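Local coordinates for KLLA0E08119p (Kluyveromyces lactis, PDB 3VA7), which probably carboxylates urea in a biotin- and ATP-dependent reaction, the first step of urea breakdown by the allophanate route, at residues Lys297-Val302 with Glu339-Ile344. Sequence-based numbering, arbitrary orientation.
Sequences KCAGTV and EWMLRI
C298 sits in a hollow between M341 and I344, two side chains set one helical turn apart, and the ATP-grasp fold of the biotin carboxylase domain here offers a worked example of a helix seated on the corner of a strand. The helix is 337-345; the chain turns at C298 before running on as strand 299-307 of an antiparallel sheet, and the CA atoms of C298 and M341 are 5.0 Å apart. No hydrogen bond spans the two segments, so shape carries the contact. The bumps on the helix are the M341 chain and the CG2 methyl of I344; the hollow takes C298, whose CB lies 4.3 Å from CG of M341, while its SG rests 4.2 Å from CG2 of I344 and 3.8 Å from the backbone O of M341. M341 extends obliquely past the start of the strand: with CG anti to its own carbonyl carbon (chi1 -68°), the chain sets CG 3.9 Å and SD 4.0 Å from the CB methyl of A299. V132 also touches M341, and M242 of strand 235-244 packs against both A299 and I344. The K297 stem and the I344 branch lie alongside and point opposite ways, CE of K297 being 3.9 Å from the carbonyl O of I344; the lysine amine is held by N347, just past the helix. The branch of I344 that fills this corner is CG2, placed opposite I344's own backbone N; this methyl lies 3.9 Å from the backbone N of C298 and close against CG of K297.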
loop_
_atom_site.group_PDB
_atom_site.type_symbol
_atom_site.label_atom_id
_atom_site.label_comp_id
_atom_site.label_asym_id
_atom_site.label_seq_id
_atom_site.Cartn_x
_atom_site.Cartn_y
_atom_site.Cartn_z
ATOM N N LYS A 297 -45.489 8.310 -16.913
ATOM C CA LYS A 297 -45.116 6.923 -16.691
ATOM C C LYS A 297 -43.806 6.700 -15.882
ATOM O O LYS A 297 -42.702 7.230 -16.257
ATOM C CB LYS A 297 -45.025 6.185 -18.012
ATOM C CG LYS A 297 -45.351 4.773 -17.807
ATOM C CD LYS A 297 -45.280 3.984 -19.063
ATOM C CE LYS A 297 -46.379 2.889 -18.964
ATOM N NZ LYS A 297 -46.412 1.978 -20.153
ATOM N N CYS A 298 -43.963 5.853 -14.836
ATOM C CA CYS A 298 -42.939 5.450 -13.873
ATOM C C CYS A 298 -42.657 6.550 -12.868
ATOM O O CYS A 298 -43.601 7.143 -12.351
ATOM C CB CYS A 298 -41.630 4.936 -14.537
ATOM S SG CYS A 298 -41.824 3.466 -15.602
ATOM N N ALA A 299 -41.389 6.841 -12.582
ATOM C CA ALA A 299 -41.077 7.699 -11.431
ATOM C C ALA A 299 -40.621 9.075 -11.863
ATOM O O ALA A 299 -39.773 9.231 -12.735
ATOM C CB ALA A 299 -39.992 7.039 -10.475
ATOM N N GLY A 300 -41.155 10.087 -11.217
ATOM C CA GLY A 300 -40.660 11.403 -11.472
ATOM C C GLY A 300 -40.739 12.222 -10.208
ATOM O O GLY A 300 -41.505 11.880 -9.289
ATOM N N THR A 301 -39.977 13.320 -10.193
ATOM C CA THR A 301 -39.966 14.228 -9.065
ATOM C C THR A 301 -40.303 15.647 -9.444
ATOM O O THR A 301 -39.761 16.230 -10.414
ATOM C CB THR A 301 -38.583 14.237 -8.356
ATOM O OG1 THR A 301 -38.244 12.887 -7.960
ATOM C CG2 THR A 301 -38.583 15.198 -7.134
ATOM N N VAL A 302 -41.191 16.212 -8.639
ATOM C CA VAL A 302 -41.570 17.563 -8.825
ATOM C C VAL A 302 -40.866 18.345 -7.754
ATOM O O VAL A 302 -41.188 18.201 -6.583
ATOM C CB VAL A 302 -43.085 17.735 -8.693
ATOM C CG1 VAL A 302 -43.463 19.149 -9.106
ATOM C CG2 VAL A 302 -43.842 16.695 -9.559
ATOM N N GLU A 339 -38.938 -1.494 -7.924
ATOM C CA GLU A 339 -39.884 -2.606 -8.185
ATOM C C GLU A 339 -41.127 -2.028 -8.879
ATOM O O GLU A 339 -41.532 -2.513 -9.939
ATOM C CB GLU A 339 -40.326 -3.298 -6.893
ATOM C CG GLU A 339 -41.363 -4.417 -7.146
ATOM C CD GLU A 339 -41.848 -5.126 -5.885
ATOM O OE1 GLU A 339 -42.803 -5.934 -5.984
ATOM O OE2 GLU A 339 -41.304 -4.859 -4.802
ATOM N N TRP A 340 -41.705 -0.989 -8.256
ATOM C CA TRP A 340 -42.793 -0.227 -8.820
ATOM C C TRP A 340 -42.523 0.210 -10.254
ATOM O O TRP A 340 -43.303 -0.078 -11.133
ATOM C CB TRP A 340 -43.079 0.962 -7.944
ATOM C CG TRP A 340 -44.016 0.662 -6.859
ATOM C CD1 TRP A 340 -43.913 -0.342 -5.902
ATOM C CD2 TRP A 340 -45.252 1.340 -6.595
ATOM N NE1 TRP A 340 -45.027 -0.328 -5.068
ATOM C CE2 TRP A 340 -45.850 0.703 -5.456
ATOM C CE3 TRP A 340 -45.921 2.423 -7.205
ATOM C CZ2 TRP A 340 -47.076 1.133 -4.922
ATOM C CZ3 TRP A 340 -47.110 2.864 -6.673
ATOM C CH2 TRP A 340 -47.690 2.218 -5.551
ATOM N N MET A 341 -41.419 0.881 -10.501
ATOM C CA MET A 341 -41.083 1.272 -11.847
ATOM C C MET A 341 -41.182 0.055 -12.777
ATOM O O MET A 341 -41.821 0.109 -13.838
ATOM C CB MET A 341 -39.668 1.839 -11.905
ATOM C CG MET A 341 -39.459 3.209 -11.190
ATOM S SD MET A 341 -37.750 3.793 -11.300
ATOM C CE MET A 341 -37.406 3.867 -13.042
ATOM N N LEU A 342 -40.579 -1.054 -12.390
ATOM C CA LEU A 342 -40.557 -2.181 -13.290
ATOM C C LEU A 342 -41.994 -2.642 -13.603
ATOM O O LEU A 342 -42.330 -2.910 -14.764
ATOM C CB LEU A 342 -39.704 -3.320 -12.714
ATOM C CG LEU A 342 -38.197 -3.044 -12.721
ATOM C CD1 LEU A 342 -37.410 -4.003 -11.771
ATOM C CD2 LEU A 342 -37.624 -3.094 -14.112
ATOM N N ARG A 343 -42.826 -2.713 -12.569
ATOM C CA ARG A 343 -44.125 -3.280 -12.699
ATOM C C ARG A 343 -44.964 -2.348 -13.547
ATOM O O ARG A 343 -45.725 -2.824 -14.412
ATOM C CB ARG A 343 -44.782 -3.488 -11.344
ATOM C CG ARG A 343 -44.212 -4.632 -10.469
ATOM C CD ARG A 343 -45.185 -4.933 -9.308
ATOM N NE ARG A 343 -46.572 -4.830 -9.804
ATOM C CZ ARG A 343 -47.700 -4.929 -9.077
ATOM N NH1 ARG A 343 -47.672 -5.157 -7.751
ATOM N NH2 ARG A 343 -48.881 -4.781 -9.699
ATOM N N ILE A 344 -44.795 -1.034 -13.342
ATOM C CA ILE A 344 -45.554 -0.061 -14.097
ATOM C C ILE A 344 -45.168 -0.106 -15.562
ATOM O O ILE A 344 -46.032 0.001 -16.425
ATOM C CB ILE A 344 -45.350 1.393 -13.584
ATOM C CG1 ILE A 344 -46.050 1.580 -12.244
ATOM C CG2 ILE A 344 -45.815 2.429 -14.655
ATOM C CD1 ILE A 344 -45.617 2.814 -11.536
#